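Local coordinates for mannosylglycerate hydrolase MGH1-like glycoside hydrolase domain-containing protein (Thermus thermophilus HB8, PDB 4WVA) that hydrolyses mannosylglycerate, a solute made by thermophiles under osmotic stress, to mannose and glycerate, and also cleaves glucosylglycerate, at residues H144-Y149 against V155-W160; L174-V179 against S286-A291. One frame throughout, in Å; residues are numbered along the deposited sequence.

Contact 1. Residues H144-Y149 against V155-W160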
ATOM      1  N   HIS A 144      11.920 -18.882  -9.398  1.00 15.76           N
ATOM      2  CA  HIS A 144      13.219 -19.348  -9.904  1.00 17.65           C
ATOM      3  C   HIS A 144      13.186 -19.567 -11.416  1.00 16.78           C
ATOM      4  O   HIS A 144      14.121 -19.182 -12.127  1.00 17.14           O
ATOM      5  CB  HIS A 144      13.644 -20.645  -9.197  1.00 19.53           C
ATOM      6  CG  HIS A 144      14.994 -21.164  -9.626  1.00 24.61           C
ATOM      7  ND1 HIS A 144      15.145 -22.284 -10.419  1.00 28.23           N
ATOM      8  CD2 HIS A 144      16.246 -20.719  -9.367  1.00 27.44           C
ATOM      9  CE1 HIS A 144      16.430 -22.506 -10.634  1.00 28.11           C
ATOM     10  NE2 HIS A 144      17.121 -21.571 -10.004  1.00 29.24           N
ATOM     11  N   ALA A 145      12.124 -20.204 -11.914  1.00 14.29           N
ATOM     12  CA  ALA A 145      12.039 -20.530 -13.326  1.00 14.25           C
ATOM     13  C   ALA A 145      11.502 -19.376 -14.175  1.00 13.64           C
ATOM     14  O   ALA A 145      11.874 -19.216 -15.346  1.00 14.32           O
ATOM     15  CB  ALA A 145      11.184 -21.767 -13.507  1.00 14.12           C
ATOM     16  N   ARG A 146      10.590 -18.583 -13.610  1.00 13.20           N
ATOM     17  CA  ARG A 146       9.813 -17.645 -14.411  1.00 12.88           C
ATOM     18  C   ARG A 146       9.985 -16.166 -14.042  1.00 13.06           C
ATOM     19  O   ARG A 146       9.336 -15.320 -14.636  1.00 13.13           O
ATOM     20  CB  ARG A 146       8.329 -18.018 -14.382  1.00 12.69           C
ATOM     21  CG  ARG A 146       8.072 -19.464 -14.780  1.00 12.72           C
ATOM     22  CD  ARG A 146       8.435 -19.720 -16.232  1.00 12.78           C
ATOM     23  NE  ARG A 146       7.997 -21.061 -16.674  1.00 12.81           N
ATOM     24  CZ  ARG A 146       6.754 -21.357 -17.039  1.00 12.60           C
ATOM     25  NH1 ARG A 146       5.815 -20.430 -17.038  1.00 12.50           N
ATOM     26  NH2 ARG A 146       6.440 -22.599 -17.415  1.00 13.20           N
ATOM     27  N   ASP A 147      10.876 -15.864 -13.102  1.00 13.82           N
ATOM     28  CA  ASP A 147      11.215 -14.483 -12.778  1.00 14.09           C
ATOM     29  C   ASP A 147      12.728 -14.340 -12.578  1.00 15.45           C
ATOM     30  O   ASP A 147      13.177 -13.928 -11.505  1.00 15.20           O
ATOM     31  CB  ASP A 147      10.446 -14.018 -11.540  1.00 13.62           C
ATOM     32  CG  ASP A 147      10.643 -12.542 -11.246  1.00 13.92           C
ATOM     33  OD1 ASP A 147      10.965 -11.782 -12.189  1.00 13.72           O
ATOM     34  OD2 ASP A 147      10.457 -12.169 -10.074  1.00 13.85           O
ATOM     35  N   PRO A 148      13.504 -14.649 -13.626  1.00 16.63           N
ATOM     36  CA  PRO A 148      14.971 -14.610 -13.546  1.00 18.59           C
ATOM     37  C   PRO A 148      15.539 -13.200 -13.333  1.00 19.95           C
ATOM     38  O   PRO A 148      16.659 -13.070 -12.813  1.00 22.19           O
ATOM     39  CB  PRO A 148      15.409 -15.178 -14.904  1.00 18.46           C
ATOM     40  CG  PRO A 148      14.269 -14.959 -15.817  1.00 18.46           C
ATOM     41  CD  PRO A 148      13.054 -15.145 -14.937  1.00 17.47           C
ATOM     42  N   TYR A 149      14.800 -12.169 -13.745  1.00 20.47           N
ATOM     43  CA  TYR A 149      15.241 -10.771 -13.572  1.00 20.85           C
ATOM     44  C   TYR A 149      14.749 -10.157 -12.256  1.00 20.47           C
ATOM     45  O   TYR A 149      14.893  -8.942 -12.061  1.00 20.74           O
ATOM     46  CB  TYR A 149      14.785  -9.905 -14.754  1.00 22.70           C
ATOM     47  CG  TYR A 149      15.452 -10.245 -16.079  1.00 25.86           C
ATOM     48  CD1 TYR A 149      16.785  -9.904 -16.313  1.00 28.72           C
ATOM     49  CD2 TYR A 149      14.743 -10.879 -17.100  1.00 27.58           C
ATOM     50  CE1 TYR A 149      17.400 -10.205 -17.523  1.00 29.69           C
ATOM     51  CE2 TYR A 149      15.345 -11.186 -18.316  1.00 29.16           C
ATOM     52  CZ  TYR A 149      16.679 -10.845 -18.517  1.00 30.54           C
ATOM     53  OH  TYR A 149      17.287 -11.142 -19.715  1.00 32.19           O
ATOM     54  N   VAL A 155       6.456 -14.850 -15.529  1.00 11.58           N
ATOM     55  CA  VAL A 155       6.190 -14.987 -16.946  0.50 11.32           C
ATOM     56  C   VAL A 155       5.510 -16.333 -17.255  1.00 11.42           C
ATOM     57  O   VAL A 155       5.930 -17.366 -16.693  1.00 11.35           O
ATOM     58  CB  VAL A 155       7.544 -14.963 -17.680  0.50 11.25           C
ATOM     59  CG1 VAL A 155       7.377 -15.149 -19.181  0.50 11.03           C
ATOM     60  CG2 VAL A 155       8.268 -13.661 -17.369  0.50 11.61           C
ATOM     61  N   ILE A 156       4.517 -16.323 -18.131  1.00 11.16           N
ATOM     62  CA  ILE A 156       4.005 -17.551 -18.741  1.00 10.97           C
ATOM     63  C   ILE A 156       4.629 -17.696 -20.126  1.00 11.35           C
ATOM     64  O   ILE A 156       4.821 -16.710 -20.855  1.00 11.31           O
ATOM     65  CB  ILE A 156       2.468 -17.634 -18.792  1.00 10.67           C
ATOM     66  CG1 ILE A 156       1.829 -16.468 -19.551  1.00 10.49           C
ATOM     67  CG2 ILE A 156       1.902 -17.764 -17.374  1.00 10.88           C
ATOM     68  CD1 ILE A 156       0.365 -16.669 -19.894  1.00 11.10           C
ATOM     69  N   VAL A 157       4.952 -18.943 -20.478  1.00 11.49           N
ATOM     70  CA  VAL A 157       5.537 -19.267 -21.772  1.00 11.94           C
ATOM     71  C   VAL A 157       4.558 -19.980 -22.702  1.00 12.20           C
ATOM     72  O   VAL A 157       4.898 -20.269 -23.854  1.00 12.56           O
ATOM     73  CB  VAL A 157       6.837 -20.079 -21.588  1.00 12.15           C
ATOM     74  CG1 VAL A 157       7.864 -19.233 -20.822  1.00 12.83           C
ATOM     75  CG2 VAL A 157       6.578 -21.396 -20.867  1.00 12.68           C
ATOM     76  N   HIS A 158       3.333 -20.220 -22.229  1.00 11.72           N
ATOM     77  CA  HIS A 158       2.324 -20.848 -23.045  1.00 11.69           C
ATOM     78  C   HIS A 158       0.978 -20.244 -22.666  1.00 11.70           C
ATOM     79  O   HIS A 158       0.716 -20.130 -21.474  1.00 11.61           O
ATOM     80  CB  HIS A 158       2.321 -22.360 -22.786  1.00 12.08           C
ATOM     81  CG  HIS A 158       1.661 -23.141 -23.875  1.00 12.64           C
ATOM     82  ND1 HIS A 158       0.326 -23.006 -24.168  1.00 12.57           N
ATOM     83  CD2 HIS A 158       2.158 -24.021 -24.776  1.00 13.20           C
ATOM     84  CE1 HIS A 158       0.021 -23.764 -25.212  1.00 12.56           C
ATOM     85  NE2 HIS A 158       1.118 -24.405 -25.586  1.00 12.80           N
ATOM     86  N   PRO A 159       0.131 -19.899 -23.647  1.00 11.68           N
ATOM     87  CA  PRO A 159      -1.200 -19.358 -23.317  1.00 11.76           C
ATOM     88  C   PRO A 159      -2.028 -20.289 -22.404  1.00 11.39           C
ATOM     89  O   PRO A 159      -2.862 -19.813 -21.619  1.00 11.19           O
ATOM     90  CB  PRO A 159      -1.863 -19.169 -24.687  1.00 12.33           C
ATOM     91  CG  PRO A 159      -1.067 -20.023 -25.627  1.00 12.25           C
ATOM     92  CD  PRO A 159       0.333 -19.967 -25.109  1.00 11.57           C
ATOM     93  N   TRP A 160      -1.813 -21.599 -22.496  1.00 11.36           N
ATOM     94  CA  TRP A 160      -2.481 -22.561 -21.603  1.00 11.31           C
ATOM     95  C   TRP A 160      -2.234 -22.247 -20.130  1.00 11.04           C
ATOM     96  O   TRP A 160      -3.095 -22.533 -19.288  1.00 11.50           O
ATOM     97  CB  TRP A 160      -2.064 -24.018 -21.882  1.00 11.73           C
ATOM     98  CG  TRP A 160      -2.787 -24.660 -23.056  1.00 12.84           C
ATOM     99  CD1 TRP A 160      -4.039 -24.379 -23.471  1.00 13.13           C
ATOM    100  CD2 TRP A 160      -2.318 -25.734 -23.898  1.00 13.20           C
ATOM    101  NE1 TRP A 160      -4.387 -25.186 -24.538  1.00 13.84           N
ATOM    102  CE2 TRP A 160      -3.339 -26.014 -24.825  1.00 14.02           C
ATOM    103  CE3 TRP A 160      -1.123 -26.463 -23.970  1.00 14.62           C
ATOM    104  CZ2 TRP A 160      -3.209 -27.000 -25.811  1.00 13.75           C
ATOM    105  CZ3 TRP A 160      -0.990 -27.428 -24.963  1.00 14.37           C
ATOM    106  CH2 TRP A 160      -2.029 -27.689 -25.857  1.00 14.05           C
TER
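A buried arginine at the C-terminal end of helix 121-146 holds the chain that returns past it: Arg-146 grips Val-155 with both backbone and side chain, and its guanidinium group lies against Val-157. The backbone bond runs from Val-155 N to Arg-146 O at 3.1 Å. The second bond runs the other way, from Arg-146 NH1 to Val-155 O, also 3.1 Å. It is fairly straight at 159°, lies in the guanidinium plane and meets a lone pair of the carbonyl in that group's own plane. Val-155 is thus held through both its N-H and its C=O. The arginine chain bends at chi2 (-66°), which folds it round this oxygen: Arg-146 CB and CD both lie against Val-155 O, CB at 3.4 Å. In this (alpha/alpha)6-barrel glycoside hydrolase the contact closes the turn after a long helix, where Asp-147, the first residue to leave helical geometry, bonds through its carboxylate to Thr-151 and Gly-152 within the connecting loop. CG2 of Val-157 sits over one face of the guanidinium, off centre toward the rim and 3.7 Å from Arg-146 NH2, the two side chains crossing at about a right angle. Outside the two segments Glu-161 forms a salt bridge with Arg-146 NH2 and accepts from Val-157 N through its other oxygen; the charge pair would probably stabilise the ionised form of both groups in this buried setting. Farther along, Trp-160 N donates to His-158 ND1 near the plane of the imidazole, while His-158 NE2 bonds to Tyr-207 O on helix 201-216.

Contact 2. Residues L174-V179 against S286-A291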
ATOM      1  N   LEU A 174       1.109 -14.739 -29.888  1.00 17.09           N
ATOM      2  CA  LEU A 174       1.068 -16.049 -30.536  1.00 18.16           C
ATOM      3  C   LEU A 174       1.428 -15.986 -32.008  1.00 18.81           C
ATOM      4  O   LEU A 174       1.886 -16.985 -32.562  1.00 19.83           O
ATOM      5  CB  LEU A 174      -0.300 -16.688 -30.400  1.00 18.48           C
ATOM      6  CG  LEU A 174      -0.477 -17.425 -29.097  1.00 19.03           C
ATOM      7  CD1 LEU A 174      -1.962 -17.703 -28.926  1.00 20.18           C
ATOM      8  CD2 LEU A 174       0.348 -18.713 -29.038  1.00 19.71           C
ATOM      9  N   SER A 175       1.231 -14.832 -32.628  1.00 20.31           N
ATOM     10  CA  SER A 175       1.565 -14.652 -34.051  1.00 21.68           C
ATOM     11  C   SER A 175       3.055 -14.854 -34.348  1.00 22.79           C
ATOM     12  O   SER A 175       3.432 -15.085 -35.507  1.00 24.53           O
ATOM     13  CB  SER A 175       1.103 -13.279 -34.543  1.00 21.88           C
ATOM     14  OG  SER A 175       1.937 -12.257 -34.031  1.00 23.55           O
ATOM     15  N   ARG A 176       3.908 -14.780 -33.324  1.00 21.73           N
ATOM     16  CA  ARG A 176       5.343 -15.000 -33.489  1.00 21.67           C
ATOM     17  C   ARG A 176       5.789 -16.448 -33.351  1.00 20.98           C
ATOM     18  O   ARG A 176       6.966 -16.751 -33.559  1.00 21.77           O
ATOM     19  CB  ARG A 176       6.130 -14.130 -32.505  1.00 22.29           C
ATOM     20  CG  ARG A 176       5.719 -12.685 -32.614  1.00 23.57           C
ATOM     21  CD  ARG A 176       6.689 -11.714 -31.987  1.00 24.66           C
ATOM     22  NE  ARG A 176       6.027 -10.423 -31.976  1.00 25.07           N
ATOM     23  CZ  ARG A 176       5.310  -9.939 -30.962  1.00 24.55           C
ATOM     24  NH1 ARG A 176       5.203 -10.605 -29.812  1.00 21.00           N
ATOM     25  NH2 ARG A 176       4.719  -8.762 -31.103  1.00 24.72           N
ATOM     26  N   VAL A 177       4.869 -17.356 -33.017  1.00 18.77           N
ATOM     27  CA  VAL A 177       5.228 -18.742 -32.807  1.00 18.80           C
ATOM     28  C   VAL A 177       5.270 -19.418 -34.175  1.00 19.12           C
ATOM     29  O   VAL A 177       4.280 -19.357 -34.900  1.00 18.77           O
ATOM     30  CB  VAL A 177       4.199 -19.440 -31.905  1.00 18.55           C
ATOM     31  CG1 VAL A 177       4.471 -20.939 -31.811  1.00 18.67           C
ATOM     32  CG2 VAL A 177       4.213 -18.781 -30.531  1.00 18.81           C
ATOM     33  N   PRO A 178       6.416 -20.028 -34.536  1.00 20.76           N
ATOM     34  CA  PRO A 178       6.496 -20.637 -35.880  1.00 22.47           C
ATOM     35  C   PRO A 178       5.595 -21.861 -36.004  1.00 23.38           C
ATOM     36  O   PRO A 178       5.436 -22.597 -35.034  1.00 22.48           O
ATOM     37  CB  PRO A 178       7.968 -21.039 -36.006  1.00 22.45           C
ATOM     38  CG  PRO A 178       8.529 -21.045 -34.624  1.00 23.57           C
ATOM     39  CD  PRO A 178       7.693 -20.106 -33.800  1.00 21.93           C
ATOM     40  N   VAL A 179       5.020 -22.067 -37.189  1.00 25.00           N
ATOM     41  CA  VAL A 179       4.224 -23.261 -37.464  1.00 26.42           C
ATOM     42  C   VAL A 179       4.726 -24.062 -38.678  1.00 29.80           C
ATOM     43  O   VAL A 179       4.171 -25.114 -38.978  1.00 29.36           O
ATOM     44  CB  VAL A 179       2.725 -22.927 -37.638  1.00 26.13           C
ATOM     45  CG1 VAL A 179       2.152 -22.344 -36.342  1.00 25.91           C
ATOM     46  CG2 VAL A 179       2.486 -21.970 -38.800  1.00 26.95           C
ATOM     47  N   SER A 286      -2.084  -7.239 -19.508  1.00 10.41           N
ATOM     48  CA  SER A 286      -0.950  -8.137 -19.583  1.00 10.35           C
ATOM     49  C   SER A 286       0.129  -7.493 -20.473  1.00 10.54           C
ATOM     50  O   SER A 286      -0.170  -6.589 -21.274  1.00 11.05           O
ATOM     51  CB  SER A 286      -1.393  -9.481 -20.160  1.00 10.28           C
ATOM     52  OG  SER A 286      -2.343 -10.127 -19.316  1.00 10.53           O
ATOM     53  N   TRP A 287       1.372  -7.950 -20.301  1.00 10.85           N
ATOM     54  CA  TRP A 287       2.513  -7.449 -21.043  1.00 10.95           C
ATOM     55  C   TRP A 287       3.175  -8.520 -21.899  1.00 11.38           C
ATOM     56  O   TRP A 287       3.360  -9.657 -21.471  1.00 11.29           O
ATOM     57  CB  TRP A 287       3.545  -6.853 -20.105  1.00 11.08           C
ATOM     58  CG  TRP A 287       3.168  -5.582 -19.432  1.00 11.17           C
ATOM     59  CD1 TRP A 287       2.052  -4.821 -19.624  1.00 11.16           C
ATOM     60  CD2 TRP A 287       3.959  -4.888 -18.472  1.00 11.32           C
ATOM     61  NE1 TRP A 287       2.104  -3.702 -18.830  1.00 11.51           N
ATOM     62  CE2 TRP A 287       3.265  -3.726 -18.116  1.00 11.56           C
ATOM     63  CE3 TRP A 287       5.188  -5.157 -17.857  1.00 11.82           C
ATOM     64  CZ2 TRP A 287       3.764  -2.817 -17.182  1.00 11.73           C
ATOM     65  CZ3 TRP A 287       5.675  -4.255 -16.930  1.00 12.41           C
ATOM     66  CH2 TRP A 287       4.958  -3.106 -16.600  1.00 12.33           C
ATOM     67  N   ASP A 288       3.556  -8.119 -23.109  1.00 11.46           N
ATOM     68  CA  ASP A 288       4.260  -8.981 -24.043  1.00 11.80           C
ATOM     69  C   ASP A 288       5.736  -8.664 -23.954  1.00 11.90           C
ATOM     70  O   ASP A 288       6.163  -7.581 -24.373  1.00 12.31           O
ATOM     71  CB  ASP A 288       3.734  -8.710 -25.456  1.00 12.40           C
ATOM     72  CG  ASP A 288       4.461  -9.492 -26.529  1.00 13.03           C
ATOM     73  OD1 ASP A 288       5.514 -10.099 -26.252  1.00 13.77           O
ATOM     74  OD2 ASP A 288       3.953  -9.435 -27.677  1.00 14.26           O
ATOM     75  N   LEU A 289       6.507  -9.588 -23.406  1.00 12.32           N
ATOM     76  CA  LEU A 289       7.932  -9.328 -23.147  1.00 13.26           C
ATOM     77  C   LEU A 289       8.810  -9.586 -24.359  1.00 13.79           C
ATOM     78  O   LEU A 289       9.975  -9.171 -24.369  1.00 14.36           O
ATOM     79  CB  LEU A 289       8.445 -10.117 -21.961  1.00 13.53           C
ATOM     80  CG  LEU A 289       7.809  -9.826 -20.592  1.00 14.09           C
ATOM     81  CD1 LEU A 289       8.520 -10.636 -19.526  1.00 15.20           C
ATOM     82  CD2 LEU A 289       7.823  -8.359 -20.234  1.00 14.05           C
ATOM     83  N   VAL A 290       8.275 -10.256 -25.376  1.00 13.86           N
ATOM     84  CA  VAL A 290       9.022 -10.411 -26.630  1.00 14.13           C
ATOM     85  C   VAL A 290       9.022  -9.075 -27.377  1.00 14.22           C
ATOM     86  O   VAL A 290      10.081  -8.583 -27.772  1.00 15.44           O
ATOM     87  CB  VAL A 290       8.444 -11.560 -27.484  1.00 14.10           C
ATOM     88  CG1 VAL A 290       9.059 -11.569 -28.880  1.00 15.00           C
ATOM     89  CG2 VAL A 290       8.662 -12.885 -26.772  1.00 14.22           C
ATOM     90  N   ALA A 291       7.837  -8.473 -27.535  1.00 14.14           N
ATOM     91  CA  ALA A 291       7.692  -7.148 -28.133  1.00 14.23           C
ATOM     92  C   ALA A 291       8.140  -6.050 -27.164  1.00 14.15           C
ATOM     93  O   ALA A 291       8.529  -4.956 -27.585  1.00 14.34           O
ATOM     94  CB  ALA A 291       6.256  -6.906 -28.546  1.00 14.37           C
TER
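An Asx motif at the end of strand 283-288 meets an arginine in a salt bridge: Asp-288 turns its OD1 back on its own chain and offers OD2 to Arg-176. The salt bridge is short and straight, Arg-176 NH1 to Asp-288 OD2 at 2.7 Å with an angle of 171° at the hydrogen. OD2 lies almost in the guanidinium plane and uses its syn lone pair, yet the guanidinium and carboxylate planes are 42° apart and Arg-176 NH2 stays 3.6 Å from Asp-288 OD2, so a single N-H carries the bond. Arg-176 gets there with its chain extended from CG to NE, approaching from the direction opposite to the aspartate. Along the way Arg-176 CD passes Val-290 CG1 at 3.9 Å, and Arg-176 NH2 lies 3.5 Å from Ala-291 CB. The other oxygen, Asp-288 OD1, takes the backbone N of Ala-291 at 3.1 Å from above the carboxylate plane, with a weak bond from Val-290 N besides. With an alanine here in place of Asp-288, Arg-176 would probably lose its counter-charge and Ala-291 N its acceptor, and the guanidinium would be set free to turn. Ala-291 O accepts from Arg-125 of a second subunit. The arginine follows helix 171-175 in a partly exposed region away from the active site. Leu-174 and Val-177 pack on helix 201-216, whereas the turn of the aspartate leads from strand 283-288 toward its antiparallel partner 293-294.

Contact 1 closes before contact 2 opens: the chain leaves helix 121-146, turns back through 155-160, forms the short helix 171-175 and only then reaches Arg-176, whose partner, at the end of strand 283-288, comes more than a hundred residues later. Their centres lie 13 Å apart on the same side of the chain's centre, within one glycoside hydrolase domain. They touch directly: Val-155 packs on Leu-289, and Pro-159 meets Leu-174. Helix 201-216 backs both contacts. Ile-156 of contact 1 has its side chain about 8 Å from that of Gln-103, a probable substrate-binding residue; both contacts adjoin the four-stranded antiparallel sheet and the second subunit.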